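Local structure of ubiquitin-conjugating enzyme (Plasmodium vivax, 2FO3) at residues 68-73 / 106-111. The protein probably acts, through the UBC core domain described here, as an E2 enzyme that carries activated ubiquitin as a thioester and passes it on towards target proteins. Residues are numbered along the deposited sequence; the frame is centred on the assembly and turned at random.
Sequences KPPIVY and SGLVLS
Leu108 reaches from its helix towards Pro70, just before strand 71-74, and Val72 within it, with one methyl, CD2, which serves both at once: in the conformer described, one of two modelled for this leucine, Leu108 CD2 lies 3.7 Å from CG of Pro70 and 3.7 Å from CG2 of Val72. The exact methyl contacts are doubtful to that extent. The leucine extends away from its own backbone, CG being anti to the backbone N (chi1 173°), and this brings the forked end over to Pro70 and Val72. Pro70 offers the outer corner of its ring, while Val72 uses the methyl that stands beside its backbone N and anti to its carbonyl carbon. Neither pair meets head-on; the leucine and each partner point in opposing directions and overlap as they pass. In the UBC fold the helix 105-116 packs across one face of the antiparallel sheet, and here it meets 71-74, an outermost strand; the example illustrates how helix-on-sheet packing can rest on a branched apolar side chain. Without any hydrogen bond between the segments, the join is purely apolar and buries about 100 Å² in all. Around it, Leu95 touches Leu108, Ile105 and Ile112 of the same helix touch Pro70 and Val72 respectively, and Ile59 on the adjoining strand 54-60 touches both.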
loop_
_atom_site.group_PDB
_atom_site.type_symbol
_atom_site.label_atom_id
_atom_site.label_comp_id
_atom_site.label_asym_id
_atom_site.label_seq_id
_atom_site.Cartn_x
_atom_site.Cartn_y
_atom_site.Cartn_z
ATOM N N LYS A 68 -11.593 10.691 -2.262
ATOM C CA LYS A 68 -11.042 10.407 -0.960
ATOM C C LYS A 68 -9.972 9.308 -1.119
ATOM O O LYS A 68 -10.144 8.364 -1.921
ATOM C CB LYS A 68 -12.149 10.047 0.039
ATOM C CG LYS A 68 -12.803 11.281 0.731
ATOM C CD LYS A 68 -13.328 12.348 -0.254
ATOM C CE LYS A 68 -13.604 13.701 0.449
ATOM N NZ LYS A 68 -13.855 14.858 -0.520
ATOM N N PRO A 69 -8.849 9.451 -0.389
ATOM C CA PRO A 69 -7.734 8.524 -0.527
ATOM C C PRO A 69 -8.034 7.127 0.028
ATOM O O PRO A 69 -8.925 6.975 0.906
ATOM C CB PRO A 69 -6.614 9.199 0.291
ATOM C CG PRO A 69 -7.342 10.087 1.284
ATOM C CD PRO A 69 -8.563 10.537 0.574
ATOM N N PRO A 70 -7.299 6.103 -0.461
ATOM C CA PRO A 70 -7.534 4.793 0.153
ATOM C C PRO A 70 -6.987 4.840 1.575
ATOM O O PRO A 70 -6.109 5.677 1.879
ATOM C CB PRO A 70 -6.696 3.840 -0.719
ATOM C CG PRO A 70 -5.610 4.710 -1.297
ATOM C CD PRO A 70 -6.241 6.063 -1.504
ATOM N N ILE A 71 -7.518 4.012 2.455
ATOM C CA ILE A 71 -6.913 3.865 3.780
ATOM C C ILE A 71 -5.878 2.733 3.656
ATOM O O ILE A 71 -6.196 1.637 3.121
ATOM C CB ILE A 71 -7.988 3.541 4.835
ATOM C CG1 ILE A 71 -8.876 4.779 5.071
ATOM C CG2 ILE A 71 -7.319 3.047 6.142
ATOM C CD1 ILE A 71 -10.353 4.470 5.281
ATOM N N VAL A 72 -4.646 2.985 4.114
ATOM C CA VAL A 72 -3.528 2.006 3.938
ATOM C C VAL A 72 -2.752 1.883 5.224
ATOM O O VAL A 72 -2.280 2.907 5.781
ATOM C CB VAL A 72 -2.553 2.438 2.784
ATOM C CG1 VAL A 72 -1.409 1.426 2.577
ATOM C CG2 VAL A 72 -3.281 2.595 1.505
ATOM N N TYR A 73 -2.611 0.650 5.716
ATOM C CA TYR A 73 -1.819 0.411 6.904
ATOM C C TYR A 73 -1.214 -0.995 6.899
ATOM O O TYR A 73 -1.730 -1.898 6.220
ATOM C CB TYR A 73 -2.660 0.657 8.172
ATOM C CG TYR A 73 -3.827 -0.283 8.340
ATOM C CD1 TYR A 73 -3.692 -1.471 9.065
ATOM C CD2 TYR A 73 -5.071 0.008 7.756
ATOM C CE1 TYR A 73 -4.752 -2.343 9.208
ATOM C CE2 TYR A 73 -6.165 -0.864 7.910
ATOM C CZ TYR A 73 -5.991 -2.030 8.639
ATOM O OH TYR A 73 -7.052 -2.884 8.806
ATOM N N SER A 106 -0.434 1.252 -7.185
ATOM C CA SER A 106 0.940 0.808 -7.394
ATOM C C SER A 106 1.993 1.873 -6.939
ATOM O O SER A 106 2.933 1.553 -6.212
ATOM C CB SER A 106 1.162 0.417 -8.868
ATOM O OG SER A 106 2.398 -0.231 -8.969
ATOM N N GLY A 107 1.819 3.125 -7.374
ATOM C CA GLY A 107 2.726 4.235 -7.013
ATOM C C GLY A 107 2.674 4.560 -5.516
ATOM O O GLY A 107 3.702 4.916 -4.919
ATOM N N LEU A 108 1.488 4.454 -4.928
ATOM C CA LEU A 108 1.341 4.670 -3.490
ATOM C C LEU A 108 2.181 3.657 -2.713
ATOM O O LEU A 108 2.943 4.033 -1.836
ATOM C CB LEU A 108 -0.139 4.586 -3.099
ATOM C CG LEU A 108 -0.449 4.622 -1.618
ATOM C CD1 LEU A 108 -0.039 5.977 -1.051
ATOM C CD2 LEU A 108 -1.926 4.335 -1.409
ATOM N N VAL A 109 2.044 2.372 -3.067
ATOM C CA VAL A 109 2.818 1.298 -2.454
ATOM C C VAL A 109 4.318 1.491 -2.716
ATOM O O VAL A 109 5.146 1.322 -1.820
ATOM C CB VAL A 109 2.297 -0.105 -2.946
ATOM C CG1 VAL A 109 3.240 -1.222 -2.464
ATOM C CG2 VAL A 109 0.807 -0.322 -2.451
ATOM N N LEU A 110 4.689 1.867 -3.945
ATOM C CA LEU A 110 6.115 2.108 -4.211
ATOM C C LEU A 110 6.682 3.264 -3.335
ATOM O O LEU A 110 7.823 3.190 -2.865
ATOM C CB LEU A 110 6.365 2.341 -5.703
ATOM C CG LEU A 110 7.776 2.203 -6.233
ATOM C CD1 LEU A 110 8.353 0.779 -6.048
ATOM C CD2 LEU A 110 7.756 2.603 -7.686
ATOM N N SER A 111 5.898 4.316 -3.140
ATOM C CA SER A 111 6.315 5.422 -2.245
ATOM C C SER A 111 6.501 4.964 -0.798
ATOM O O SER A 111 7.386 5.468 -0.091
ATOM C CB SER A 111 5.325 6.577 -2.305
ATOM O OG SER A 111 5.303 7.139 -3.615
#